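Local structure of CDGSH iron-sulfur domain-containing protein 3, mitochondrial (Homo sapiens, 6AVJ) at residues R58-C63 with P71-G76; G19-W24 with P49-A54; R3-L8 with C27-K32. The protein holds two [2Fe-2S] clusters in a mitochondrial NEET fold, can transfer them to the apoferredoxins FDX1 and FDX2, and helps keep mitochondrial iron and reactive oxygen species at normal levels. The protein carries 2 engineered substitutions. One frame throughout, in Å; residues are numbered along the deposited sequence.

Contact 1: residues R58-C63 with P71-G76; sequences RMVALC and PPYCDG. With FES (Fe2/s2 (inorganic) cluster), chain E.
Leu62 and Tyr73 meet where strand 58-62 ends and the returning loop 71-76 comes up beside it. The Leu62 methyl CD2 approaches the tyrosine ring at a slant, 3.8 Å from Tyr73 CD1, and also touches the Pro72 ring. Pro72 in turn sets its CG over the centre of the Tyr73 ring, 3.9 Å above the plane. The peptide bond before Pro72 is cis, a geometry that proline tolerates far better than other residues. Val60 comes to the ring differently: its CB lies near the ring plane at the edge, 4.1 Å from Tyr73 CE1. With Tyr73 CG opposite its own carbonyl carbon (chi1 -56°), the ring is laid back along the strand, where a broad aromatic can span both Val60 and Leu62.

Two straight backbone bonds frame this packing, Cys74 N to Ala61 O at 2.9 Å and Cys63 N to Pro72 O at 3.0 Å, making a single bridge at Leu62 and Tyr73. Beyond it the two cysteines converge on one cluster. Each has SG extended away from its backbone N (chi1 173° in Cys63, 179° in Cys74), which puts Cys63 SG 2.3 Å from the iron FE2 and Cys74 SG 2.3 Å from the iron FE1. A weak bond from Gly76 N also reaches Cys74 SG; the backbone angles of Gly76 call for glycine. Cys65 and the engineered Cys78 complete the ligands; CDGSH proteins of the NEET family normally bind the cluster with three cysteines and one histidine, so this site keeps the family's loop but not its fourth ligand.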
# COMPACT_ATOMS: atom_id res chain seq x y z
N ARG A 58 -3.44 -16.90 5.14
CA ARG A 58 -2.42 -17.18 4.14
C ARG A 58 -1.42 -16.03 4.11
O ARG A 58 -1.71 -14.92 4.57
CB ARG A 58 -3.02 -17.41 2.75
CG ARG A 58 -3.74 -16.21 2.12
CD ARG A 58 -4.20 -16.48 0.69
NE ARG A 58 -3.14 -17.08 -0.13
CZ ARG A 58 -3.17 -18.34 -0.60
NH1 ARG A 58 -4.19 -19.15 -0.33
NH2 ARG A 58 -2.16 -18.79 -1.33
N MET A 59 -0.24 -16.30 3.56
CA MET A 59 0.77 -15.27 3.29
C MET A 59 0.40 -14.54 1.99
O MET A 59 0.11 -15.19 0.98
CB MET A 59 2.15 -15.90 3.11
CG MET A 59 2.63 -16.69 4.31
SD MET A 59 2.75 -15.66 5.79
CE MET A 59 3.86 -14.33 5.17
N VAL A 60 0.38 -13.22 2.00
CA VAL A 60 0.16 -12.45 0.78
C VAL A 60 1.28 -11.41 0.68
O VAL A 60 2.01 -11.17 1.63
CB VAL A 60 -1.20 -11.74 0.75
CG1 VAL A 60 -2.33 -12.76 0.91
CG2 VAL A 60 -1.24 -10.69 1.82
N ALA A 61 1.38 -10.80 -0.48
CA ALA A 61 2.32 -9.69 -0.69
C ALA A 61 1.51 -8.43 -0.96
O ALA A 61 0.76 -8.38 -1.94
CB ALA A 61 3.25 -9.98 -1.86
N LEU A 62 1.60 -7.45 -0.06
CA LEU A 62 0.85 -6.20 -0.20
C LEU A 62 1.70 -5.10 -0.83
O LEU A 62 2.89 -4.97 -0.55
CB LEU A 62 0.31 -5.73 1.16
CG LEU A 62 -0.74 -6.72 1.75
CD1 LEU A 62 -1.29 -6.32 3.07
CD2 LEU A 62 -1.82 -7.09 0.76
N CYS A 63 1.06 -4.27 -1.64
CA CYS A 63 1.77 -3.29 -2.45
C CYS A 63 2.20 -2.10 -1.60
O CYS A 63 1.40 -1.54 -0.82
CB CYS A 63 0.86 -2.85 -3.60
SG CYS A 63 1.51 -1.49 -4.58
N PRO A 71 -5.08 -3.58 -6.28
CA PRO A 71 -4.94 -3.26 -4.87
C PRO A 71 -5.86 -4.12 -4.04
O PRO A 71 -7.00 -4.40 -4.44
CB PRO A 71 -5.36 -1.79 -4.80
CG PRO A 71 -6.31 -1.66 -5.94
CD PRO A 71 -5.72 -2.47 -7.02
N PRO A 72 -5.45 -4.49 -2.81
CA PRO A 72 -4.22 -4.05 -2.10
C PRO A 72 -2.94 -4.85 -2.47
O PRO A 72 -1.88 -4.62 -1.88
CB PRO A 72 -4.60 -4.31 -0.66
CG PRO A 72 -5.34 -5.58 -0.76
CD PRO A 72 -6.27 -5.33 -1.94
N TYR A 73 -3.05 -5.80 -3.38
CA TYR A 73 -2.00 -6.80 -3.57
C TYR A 73 -0.95 -6.32 -4.57
O TYR A 73 -1.26 -5.60 -5.52
CB TYR A 73 -2.58 -8.12 -4.08
CG TYR A 73 -3.66 -8.66 -3.18
CD1 TYR A 73 -3.32 -9.20 -1.98
CD2 TYR A 73 -5.01 -8.57 -3.52
CE1 TYR A 73 -4.27 -9.71 -1.11
CE2 TYR A 73 -6.01 -9.08 -2.62
CZ TYR A 73 -5.59 -9.64 -1.42
OH TYR A 73 -6.47 -10.16 -0.48
N CYS A 74 0.27 -6.79 -4.36
CA CYS A 74 1.36 -6.59 -5.31
C CYS A 74 1.02 -7.34 -6.59
O CYS A 74 0.64 -8.51 -6.54
CB CYS A 74 2.68 -7.15 -4.75
SG CYS A 74 4.09 -6.98 -5.87
N ASP A 75 1.10 -6.66 -7.71
CA ASP A 75 0.91 -7.35 -8.99
C ASP A 75 2.16 -7.25 -9.84
O ASP A 75 2.09 -7.47 -11.05
CB ASP A 75 -0.31 -6.81 -9.74
CG ASP A 75 -0.10 -5.42 -10.31
OD1 ASP A 75 0.96 -4.77 -10.06
OD2 ASP A 75 -1.02 -4.93 -11.01
N GLY A 76 3.29 -6.86 -9.26
CA GLY A 76 4.53 -6.83 -10.01
C GLY A 76 4.77 -5.57 -10.81
O GLY A 76 5.80 -5.46 -11.49
FE1 FES E . 4.52 -4.69 -6.15
FE2 FES E . 3.36 -2.21 -5.71
S1 FES E . 4.86 -3.28 -4.46
S2 FES E . 2.98 -3.65 -7.34

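Contact 2: residues G19-W24 with P49-A54; sequences GKTYRW and PLKFKA. With FES (Fe2/s2 (inorganic) cluster), chain D.
Tyr22 CB rests over one face of the Phe52 ring, 3.8 Å from its centroid, in a CH-pi contact at the heart of the tight side. The two rings themselves lie at 25° to each other but are slid apart, so they barely overlap. Phe52 takes chi1 67°, with CG between its backbone N and carbonyl carbon, and this swings the ring across to the neighbouring strand; at the ring edge, Phe52 CE1 lies 4.1 Å from Trp24 CB. Leu50 CB comes in the plane of the Trp24 indole at the edge, 3.9 Å from Trp24 CE3, while Ala54 CB touches Tyr22 CE1. Leu16 of strand 12-16 touches Tyr22, Phe52 and Ala54, an apolar setting that suits these residues. With an alanine here instead of the phenylalanine, Tyr22 CB and Trp24 CB would probably lose their shared partner and a gap would open next to Leu16.

The strands form a two-stranded antiparallel sheet of the NEET fold, with Tyr22-Phe52 and Trp24-Leu50 as hydrogen-bonded pairs. The polar ends of the aromatics look elsewhere: Tyr22 OH bonds to Val17 N and Trp24 NE1 to Cys63 O.

The other face, with Thr21, Arg23, Lys51 and Lys53, is loose and largely solvent-facing. Long aliphatic stems do the touching: Lys51 CD lies over a face of the Arg23 guanidinium, 3.5 Å from Arg23 NH2, the two chains running side by side. Their like charges stay 4.5 Å apart, Arg23 NH2 to Lys51 NZ. At the far end a water donates to Gly19 O and accepts from Lys53 NZ at 3.1 Å.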
# COMPACT_ATOMS: atom_id res chain seq x y z
N GLY A 19 -10.89 -13.61 8.80
CA GLY A 19 -11.84 -12.88 9.61
C GLY A 19 -11.35 -11.57 10.14
O GLY A 19 -12.10 -10.86 10.83
N LYS A 20 -10.09 -11.25 9.91
CA LYS A 20 -9.51 -10.05 10.49
C LYS A 20 -9.62 -8.93 9.47
O LYS A 20 -9.48 -9.17 8.27
CB LYS A 20 -8.06 -10.26 10.88
CG LYS A 20 -7.46 -9.10 11.63
CD LYS A 20 -6.18 -9.55 12.33
CE LYS A 20 -5.35 -8.40 12.85
NZ LYS A 20 -4.19 -8.96 13.59
N THR A 21 -9.93 -7.75 9.96
CA THR A 21 -10.09 -6.56 9.11
C THR A 21 -8.78 -5.80 9.02
O THR A 21 -8.11 -5.57 10.03
CB THR A 21 -11.18 -5.63 9.64
OG1 THR A 21 -12.42 -6.31 9.53
CG2 THR A 21 -11.24 -4.33 8.82
N TYR A 22 -8.41 -5.42 7.80
CA TYR A 22 -7.16 -4.74 7.52
C TYR A 22 -7.47 -3.45 6.78
O TYR A 22 -8.52 -3.34 6.12
CB TYR A 22 -6.21 -5.61 6.68
CG TYR A 22 -5.77 -6.90 7.37
CD1 TYR A 22 -6.54 -8.07 7.29
CD2 TYR A 22 -4.63 -6.93 8.16
CE1 TYR A 22 -6.16 -9.23 7.96
CE2 TYR A 22 -4.23 -8.12 8.81
CZ TYR A 22 -5.00 -9.26 8.71
OH TYR A 22 -4.62 -10.41 9.37
N ARG A 23 -6.53 -2.49 6.85
CA ARG A 23 -6.66 -1.16 6.21
C ARG A 23 -5.37 -0.87 5.45
O ARG A 23 -4.36 -0.50 6.05
CB ARG A 23 -6.97 -0.08 7.22
CG ARG A 23 -8.42 -0.19 7.80
CD ARG A 23 -8.67 0.74 8.94
NE ARG A 23 -10.08 0.67 9.35
CZ ARG A 23 -10.60 -0.29 10.11
NH1 ARG A 23 -9.84 -1.28 10.58
NH2 ARG A 23 -11.90 -0.28 10.42
N TRP A 24 -5.40 -1.10 4.15
CA TRP A 24 -4.20 -0.95 3.33
C TRP A 24 -3.90 0.52 3.07
O TRP A 24 -4.79 1.29 2.71
CB TRP A 24 -4.38 -1.65 2.00
CG TRP A 24 -3.22 -1.49 1.02
CD1 TRP A 24 -1.98 -1.98 1.17
CD2 TRP A 24 -3.26 -0.87 -0.27
NE1 TRP A 24 -1.22 -1.71 0.06
CE2 TRP A 24 -2.00 -1.04 -0.85
CE3 TRP A 24 -4.26 -0.25 -1.02
CZ2 TRP A 24 -1.68 -0.50 -2.11
CZ3 TRP A 24 -3.97 0.24 -2.26
CH2 TRP A 24 -2.68 0.13 -2.80
N PRO A 49 -7.85 4.75 3.72
CA PRO A 49 -7.28 3.42 3.43
C PRO A 49 -8.31 2.48 2.84
O PRO A 49 -9.53 2.68 2.98
CB PRO A 49 -6.81 2.94 4.81
CG PRO A 49 -7.76 3.58 5.74
CD PRO A 49 -7.93 4.98 5.16
N LEU A 50 -7.82 1.50 2.09
CA LEU A 50 -8.67 0.48 1.48
C LEU A 50 -8.95 -0.59 2.53
O LEU A 50 -8.09 -1.42 2.86
CB LEU A 50 -8.00 -0.09 0.22
CG LEU A 50 -8.83 -1.14 -0.56
CD1 LEU A 50 -9.93 -0.42 -1.27
CD2 LEU A 50 -7.98 -1.85 -1.63
N LYS A 51 -10.15 -0.56 3.10
CA LYS A 51 -10.49 -1.52 4.15
C LYS A 51 -10.87 -2.85 3.51
O LYS A 51 -11.63 -2.89 2.53
CB LYS A 51 -11.63 -0.98 5.03
CG LYS A 51 -11.93 -1.84 6.28
CD LYS A 51 -12.94 -1.18 7.25
CE LYS A 51 -14.29 -1.10 6.61
NZ LYS A 51 -15.32 -0.60 7.58
N PHE A 52 -10.31 -3.95 4.03
CA PHE A 52 -10.66 -5.28 3.54
C PHE A 52 -10.59 -6.30 4.68
O PHE A 52 -9.87 -6.14 5.66
CB PHE A 52 -9.79 -5.77 2.36
CG PHE A 52 -8.33 -6.03 2.70
CD1 PHE A 52 -7.45 -4.97 2.83
CD2 PHE A 52 -7.85 -7.32 2.88
CE1 PHE A 52 -6.11 -5.19 3.11
CE2 PHE A 52 -6.50 -7.54 3.20
CZ PHE A 52 -5.65 -6.49 3.29
N LYS A 53 -11.38 -7.35 4.53
CA LYS A 53 -11.45 -8.39 5.56
C LYS A 53 -10.90 -9.65 4.93
O LYS A 53 -11.36 -10.06 3.86
CB LYS A 53 -12.88 -8.64 6.04
CG LYS A 53 -12.96 -9.80 7.09
CD LYS A 53 -14.36 -10.02 7.70
CE LYS A 53 -14.75 -8.94 8.67
NZ LYS A 53 -15.94 -9.36 9.46
N ALA A 54 -9.94 -10.26 5.58
CA ALA A 54 -9.29 -11.44 5.00
C ALA A 54 -10.26 -12.60 5.02
O ALA A 54 -10.86 -12.88 6.05
CB ALA A 54 -8.05 -11.82 5.80
FE1 FES D . -3.86 5.98 5.79
FE2 FES D . -1.92 5.93 3.92
S1 FES D . -4.03 5.50 3.60
S2 FES D . -1.69 6.34 6.06
O HOH W 1 -14.85 -11.44 11.43

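Contact 3: residues R3-L8 with C27-K32; sequences RSVVAL and CGRSKK. With FES (Fe2/s2 (inorganic) cluster), chain D.
Val5 lays its methyl CG2 against the backbone of the cluster loop, 3.6 Å from Cys27 O and close to Gly28 O, while its other methyl, CG1, faces the end of Arg29. The valine and arginine side chains cross at about a right angle, with Val5 CG1 4.0 Å from Arg29 NH2. A compact branched residue suits this place: one methyl serves the loop backbone, the other the arginine.

Val5 N also donates to Cys27 O at 3.1 Å, approaching from above the carbonyl plane. Gly28 then slips in beside Val5, its CA 3.3 Å from Val5 O in a CA-H...O contact. A side chain on Gly28 would run straight into that oxygen, and its positive phi also favours glycine. Ala7 CB points toward the loop and lies 3.4 Å from Gly28 O, so close that a small residue suits the place.

Arg29 is tied to the N-terminal arm through water. Its chain runs extended from CG to NE, carrying the guanidinium out to where Val5 CG1 and two waters meet it; the waters sit at its edge, in its plane. One accepts from NE and donates to both Arg3 O and Cys27 O; the other accepts from NH2 and donates to Arg3 O.

Cys27 turns its thiolate the other way, SG lying 2.4 Å from the iron FE2 and also accepting a bond from Arg29 N at 3.3 Å, which would probably temper the charge on the sulfur. Farther on, Ser30 OG accepts from Lys32 N in an ST turn. Cys25, Cys36 and the engineered Cys40, at the fourth-ligand position normally held by histidine in this family, complete the first [2Fe-2S] site, a CDGSH-type cluster loop here backed by the N-terminal arm.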
# COMPACT_ATOMS: atom_id res chain seq x y z
N ARG A 3 -1.91 13.65 -4.42
CA ARG A 3 -1.32 12.54 -5.18
C ARG A 3 -0.79 11.46 -4.22
O ARG A 3 -0.30 11.76 -3.15
CB ARG A 3 -0.16 13.06 -6.06
CG ARG A 3 -0.63 14.11 -7.11
CD ARG A 3 0.50 14.62 -8.04
NE ARG A 3 0.96 13.60 -8.98
CZ ARG A 3 2.07 13.69 -9.71
NH1 ARG A 3 2.87 14.76 -9.63
NH2 ARG A 3 2.39 12.69 -10.52
N SER A 4 -0.90 10.19 -4.62
CA SER A 4 -0.21 9.18 -3.81
C SER A 4 1.29 9.23 -4.09
O SER A 4 1.75 9.71 -5.14
CB SER A 4 -0.75 7.78 -4.10
OG SER A 4 -0.45 7.48 -5.46
N VAL A 5 2.06 8.68 -3.17
CA VAL A 5 3.51 8.63 -3.32
C VAL A 5 4.02 7.19 -3.15
O VAL A 5 3.35 6.32 -2.60
CB VAL A 5 4.20 9.61 -2.31
CG1 VAL A 5 3.68 11.08 -2.53
CG2 VAL A 5 3.98 9.17 -0.84
N VAL A 6 5.19 6.94 -3.71
CA VAL A 6 5.82 5.62 -3.63
C VAL A 6 6.41 5.47 -2.23
O VAL A 6 7.31 6.23 -1.84
CB VAL A 6 6.90 5.48 -4.72
CG1 VAL A 6 7.71 4.21 -4.53
CG2 VAL A 6 6.32 5.55 -6.10
N ALA A 7 5.90 4.51 -1.44
CA ALA A 7 6.44 4.32 -0.09
C ALA A 7 7.69 3.46 -0.10
O ALA A 7 8.65 3.73 0.64
CB ALA A 7 5.38 3.67 0.82
N LEU A 8 7.68 2.39 -0.88
CA LEU A 8 8.82 1.50 -1.01
C LEU A 8 8.73 0.92 -2.40
O LEU A 8 7.72 1.09 -3.08
CB LEU A 8 8.81 0.38 0.07
CG LEU A 8 8.82 0.85 1.52
CD1 LEU A 8 8.26 -0.17 2.48
CD2 LEU A 8 10.28 1.24 1.89
N CYS A 27 -2.11 5.86 0.27
CA CYS A 27 -1.53 7.18 0.02
C CYS A 27 -0.00 7.18 -0.03
O CYS A 27 0.58 8.15 -0.54
CB CYS A 27 -2.02 8.19 1.08
SG CYS A 27 -1.23 7.94 2.74
N GLY A 28 0.65 6.11 0.43
CA GLY A 28 2.10 6.01 0.48
C GLY A 28 2.78 6.68 1.67
O GLY A 28 4.01 6.60 1.76
N ARG A 29 2.04 7.27 2.60
CA ARG A 29 2.65 8.06 3.66
C ARG A 29 2.76 7.32 5.00
O ARG A 29 3.46 7.79 5.89
CB ARG A 29 1.84 9.36 3.86
CG ARG A 29 1.94 10.32 2.60
CD ARG A 29 1.01 11.56 2.64
NE ARG A 29 1.28 12.31 1.41
CZ ARG A 29 2.26 13.20 1.28
NH1 ARG A 29 3.02 13.50 2.31
NH2 ARG A 29 2.47 13.80 0.11
N SER A 30 2.05 6.23 5.18
CA SER A 30 2.13 5.53 6.46
C SER A 30 3.57 5.15 6.77
O SER A 30 4.33 4.72 5.90
CB SER A 30 1.30 4.26 6.45
OG SER A 30 1.56 3.58 7.71
N LYS A 31 3.94 5.32 8.04
CA LYS A 31 5.22 4.82 8.52
C LYS A 31 5.11 3.39 9.06
O LYS A 31 6.08 2.88 9.62
CB LYS A 31 5.79 5.76 9.60
CG LYS A 31 5.74 7.26 9.24
CD LYS A 31 6.28 7.58 7.86
CE LYS A 31 7.71 7.10 7.65
NZ LYS A 31 8.23 7.37 6.24
N LYS A 32 3.95 2.73 8.90
CA LYS A 32 3.79 1.32 9.26
C LYS A 32 3.34 0.52 8.03
O LYS A 32 2.34 -0.21 8.07
CB LYS A 32 2.80 1.15 10.43
CG LYS A 32 3.12 2.15 11.58
CD LYS A 32 3.06 1.56 12.97
CE LYS A 32 1.62 1.33 13.43
NZ LYS A 32 1.54 0.60 14.76
FE1 FES D . -3.86 5.98 5.79
FE2 FES D . -1.92 5.93 3.92
S1 FES D . -4.03 5.50 3.60
S2 FES D . -1.69 6.34 6.06
O HOH W 2 -0.12 10.81 -0.49
O HOH W 3 1.01 14.09 -2.39

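Along the chain, contacts 2 and 3 interlock, because their segments alternate: 3-8, 19-24, 27-32 and 49-54. Contact 1 follows, with strand 58-62 coming next after strand 50-53. Contact 2 is the sheet 21-24/50-53, whereas contact 1 uses strand 58-62, which pairs antiparallel with strand 12-16. Contacts 1 and 3 each hold a different cluster and lie on opposite sides of the chain's centre, their own centres about 15 Å apart. Contact 2 stands about 13 Å from contact 1 and 17 Å from contact 3, between centres, yet touches both sites: Pro49 borders the first cluster, and Trp24 packs on Pro71 and Pro72. The single chain thus carries both cluster sites, consistent with two clusters per subunit.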